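Local coordinates for encapsidation protein (Bacillus phage phi29, PDB 5HD9) that probably hydrolyses ATP through its P-loop NTPase domain to drive packaging of the viral genome into the procapsid, at residues A[16-21]-A[165-170]. Residues are numbered along the deposited sequence; the frame is centred on the assembly and turned at random.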
ATOM      1  N   LEU A  16      -7.897   0.857   6.961  1.00 12.32           N
ATOM      2  CA  LEU A  16      -7.935   0.237   5.639  1.00 14.60           C
ATOM      3  C   LEU A  16      -8.349   1.269   4.590  1.00 11.53           C
ATOM      4  O   LEU A  16      -9.367   1.941   4.736  1.00 13.29           O
ATOM      5  CB  LEU A  16      -8.897  -0.956   5.648  1.00 19.42           C
ATOM      6  CG  LEU A  16      -8.596  -2.186   4.787  1.00 29.66           C
ATOM      7  CD1 LEU A  16      -7.166  -2.683   4.934  1.00 30.95           C
ATOM      8  CD2 LEU A  16      -9.568  -3.296   5.155  1.00 36.62           C
ATOM      9  N   ASN A  17      -7.538   1.403   3.544  1.00 10.60           N
ATOM     10  CA  ASN A  17      -7.768   2.399   2.500  1.00 13.13           C
ATOM     11  C   ASN A  17      -7.616   1.797   1.109  1.00 10.63           C
ATOM     12  O   ASN A  17      -6.664   1.060   0.846  1.00 10.41           O
ATOM     13  CB  ASN A  17      -6.797   3.575   2.652  1.00 14.68           C
ATOM     14  CG  ASN A  17      -6.860   4.216   4.024  1.00 12.47           C
ATOM     15  OD1 ASN A  17      -7.601   5.175   4.239  1.00 13.73           O
ATOM     16  ND2 ASN A  17      -6.073   3.696   4.957  1.00 10.80           N
ATOM     17  N   PHE A  18      -8.559   2.117   0.226  1.00 10.66           N
ATOM     18  CA  PHE A  18      -8.523   1.654  -1.158  1.00 11.27           C
ATOM     19  C   PHE A  18      -8.576   2.842  -2.116  1.00 11.85           C
ATOM     20  O   PHE A  18      -9.585   3.537  -2.192  1.00 15.24           O
ATOM     21  CB  PHE A  18      -9.689   0.703  -1.445  1.00 13.38           C
ATOM     22  CG  PHE A  18      -9.825  -0.415  -0.448  1.00 12.27           C
ATOM     23  CD1 PHE A  18     -10.628  -0.269   0.669  1.00 12.40           C
ATOM     24  CD2 PHE A  18      -9.159  -1.615  -0.634  1.00 13.48           C
ATOM     25  CE1 PHE A  18     -10.761  -1.294   1.588  1.00 10.85           C
ATOM     26  CE2 PHE A  18      -9.287  -2.643   0.284  1.00 14.02           C
ATOM     27  CZ  PHE A  18     -10.092  -2.479   1.394  1.00 11.64           C
ATOM     28  N   VAL A  19      -7.486   3.070  -2.845  1.00 11.62           N
ATOM     29  CA  VAL A  19      -7.445   4.116  -3.863  1.00 12.65           C
ATOM     30  C   VAL A  19      -7.507   3.456  -5.236  1.00 15.24           C
ATOM     31  O   VAL A  19      -6.602   2.704  -5.610  1.00 15.09           O
ATOM     32  CB  VAL A  19      -6.182   4.984  -3.747  1.00 13.30           C
ATOM     33  CG1 VAL A  19      -6.301   6.214  -4.635  1.00 14.44           C
ATOM     34  CG2 VAL A  19      -5.956   5.402  -2.296  1.00 11.89           C
ATOM     35  N   ILE A  20      -8.576   3.731  -5.978  1.00 15.20           N
ATOM     36  CA  ILE A  20      -8.852   3.009  -7.216  1.00 17.80           C
ATOM     37  C   ILE A  20      -9.123   3.952  -8.382  1.00 21.67           C
ATOM     38  O   ILE A  20      -9.322   5.154  -8.196  1.00 21.64           O
ATOM     39  CB  ILE A  20     -10.046   2.050  -7.039  1.00 20.85           C
ATOM     40  CG1 ILE A  20     -11.331   2.831  -6.733  1.00 19.26           C
ATOM     41  CG2 ILE A  20      -9.741   1.046  -5.927  1.00 21.56           C
ATOM     42  CD1 ILE A  20     -12.570   1.961  -6.633  1.00 18.42           C
ATOM     43  N   GLY A  21      -9.124   3.395  -9.588  1.00 22.04           N
ATOM     44  CA  GLY A  21      -9.212   4.192 -10.796  1.00 26.11           C
ATOM     45  C   GLY A  21      -7.942   4.994 -10.996  1.00 29.42           C
ATOM     46  O   GLY A  21      -7.871   5.858 -11.869  1.00 32.84           O
ATOM     47  N   LEU A 165     -16.365  -6.853  -1.226  1.00 18.06           N
ATOM     48  CA  LEU A 165     -17.389  -7.833  -0.888  1.00 20.42           C
ATOM     49  C   LEU A 165     -17.254  -8.286   0.562  1.00 20.17           C
ATOM     50  O   LEU A 165     -18.236  -8.345   1.299  1.00 21.67           O
ATOM     51  CB  LEU A 165     -17.303  -9.042  -1.818  1.00 22.30           C
ATOM     52  CG  LEU A 165     -17.613  -8.799  -3.296  1.00 23.73           C
ATOM     53  CD1 LEU A 165     -17.360 -10.068  -4.094  1.00 26.02           C
ATOM     54  CD2 LEU A 165     -19.044  -8.323  -3.482  1.00 25.90           C
ATOM     55  N   PHE A 166     -16.026  -8.599   0.963  1.00 19.06           N
ATOM     56  CA  PHE A 166     -15.766  -9.148   2.290  1.00 20.00           C
ATOM     57  C   PHE A 166     -16.176  -8.156   3.376  1.00 19.32           C
ATOM     58  O   PHE A 166     -16.828  -8.526   4.351  1.00 20.31           O
ATOM     59  CB  PHE A 166     -14.284  -9.519   2.428  1.00 20.54           C
ATOM     60  CG  PHE A 166     -13.953 -10.271   3.686  1.00 23.90           C
ATOM     61  CD1 PHE A 166     -13.739  -9.599   4.877  1.00 25.27           C
ATOM     62  CD2 PHE A 166     -13.846 -11.651   3.674  1.00 29.02           C
ATOM     63  CE1 PHE A 166     -13.430 -10.292   6.032  1.00 29.90           C
ATOM     64  CE2 PHE A 166     -13.538 -12.348   4.826  1.00 32.97           C
ATOM     65  CZ  PHE A 166     -13.329 -11.667   6.006  1.00 32.27           C
ATOM     66  N   PHE A 167     -15.808  -6.891   3.186  1.00 17.10           N
ATOM     67  CA  PHE A 167     -16.062  -5.855   4.185  1.00 17.62           C
ATOM     68  C   PHE A 167     -17.411  -5.157   4.001  1.00 19.58           C
ATOM     69  O   PHE A 167     -17.763  -4.268   4.776  1.00 21.66           O
ATOM     70  CB  PHE A 167     -14.935  -4.822   4.153  1.00 16.19           C
ATOM     71  CG  PHE A 167     -13.592  -5.387   4.527  1.00 17.33           C
ATOM     72  CD1 PHE A 167     -13.354  -5.846   5.810  1.00 23.03           C
ATOM     73  CD2 PHE A 167     -12.569  -5.456   3.598  1.00 18.13           C
ATOM     74  CE1 PHE A 167     -12.122  -6.367   6.159  1.00 25.68           C
ATOM     75  CE2 PHE A 167     -11.334  -5.976   3.938  1.00 20.49           C
ATOM     76  CZ  PHE A 167     -11.110  -6.431   5.222  1.00 24.28           C
ATOM     77  N   ASN A 168     -18.158  -5.566   2.982  1.00 17.84           N
ATOM     78  CA  ASN A 168     -19.481  -5.005   2.713  1.00 17.29           C
ATOM     79  C   ASN A 168     -19.391  -3.528   2.350  1.00 16.59           C
ATOM     80  O   ASN A 168     -20.122  -2.692   2.884  1.00 15.92           O
ATOM     81  CB  ASN A 168     -20.410  -5.200   3.916  1.00 20.19           C
ATOM     82  CG  ASN A 168     -21.867  -4.943   3.577  1.00 22.80           C
ATOM     83  OD1 ASN A 168     -22.226  -4.770   2.411  1.00 19.61           O
ATOM     84  ND2 ASN A 168     -22.717  -4.921   4.599  1.00 27.17           N
ATOM     85  N   LEU A 169     -18.481  -3.223   1.430  1.00 15.21           N
ATOM     86  CA  LEU A 169     -18.293  -1.869   0.931  1.00 16.61           C
ATOM     87  C   LEU A 169     -18.885  -1.747  -0.471  1.00 18.04           C
ATOM     88  O   LEU A 169     -18.454  -2.437  -1.394  1.00 17.94           O
ATOM     89  CB  LEU A 169     -16.805  -1.507   0.916  1.00 14.14           C
ATOM     90  CG  LEU A 169     -16.056  -1.821   2.215  1.00 13.56           C
ATOM     91  CD1 LEU A 169     -14.569  -1.569   2.055  1.00 15.14           C
ATOM     92  CD2 LEU A 169     -16.612  -1.006   3.371  1.00 12.72           C
ATOM     93  N   VAL A 170     -19.892  -0.889  -0.614  1.00 18.30           N
ATOM     94  CA  VAL A 170     -20.519  -0.632  -1.906  1.00 21.00           C
ATOM     95  C   VAL A 170     -20.506   0.869  -2.161  1.00 22.99           C
ATOM     96  O   VAL A 170     -21.463   1.566  -1.819  1.00 24.39           O
ATOM     97  CB  VAL A 170     -21.958  -1.186  -1.948  1.00 27.05           C
ATOM     98  CG1 VAL A 170     -22.709  -0.727  -3.212  1.00 33.01           C
ATOM     99  CG2 VAL A 170     -21.917  -2.708  -1.856  1.00 27.79           C
TER
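Leu-16 and Phe-18, two residues apart on strand 16-19, face Phe-167, in the last turn of helix 162-167, and Leu-169 in the loop that follows, with the backbones well separated: the CA atoms of Leu-16 and Phe-167 lie 10.3 Å apart, those of Phe-18 and Leu-169 10.6 Å. Such spacing leaves the union to side chains, and the four that meet are all apolar. The helix finishes in a Schellman motif at Asn-168, whose positive phi (64°) turns the chain sharply; Phe-167 and Leu-169, one before and one after this turn, both have their CB directed at the strand.

The tighter of the two pairings is a CH-pi contact. Leu-16 sends its CD2 methyl over one face of the Phe-167 ring, 3.8 Å from the centroid and 30° off the normal. The methyl is displaced toward the CE2-CZ bond, and CD2 of Leu-16 comes within 3.4 Å of CE2 of Phe-167. Phe-167 also lies against Val-131 of helix 130-141. In the second pairing, CD1 of Leu-169 approaches CE1 of Phe-18 obliquely at 3.8 Å, the two side chains crossing at roughly a right angle. In Phe-18, CG lies anti to the carbonyl carbon, beside the backbone N (chi1 -51°), and the ring leans back toward the Leu-16 end of the strand, which brings CZ to a looser 4.5 Å from CD2 of Phe-167. Phe-164 packs edge-to-face with Phe-18.

Helix 162-167 and the loop after it cover part of this side of the sheet, with Met-138 of helix 130-141 also against Leu-16. An interior strand running into a probable Walker A loop at Gly-21 and then helix 26-42 is the P-loop NTPase pattern; strand 149-153, inserted between 16-19 and 109-115, marks the ASCE class.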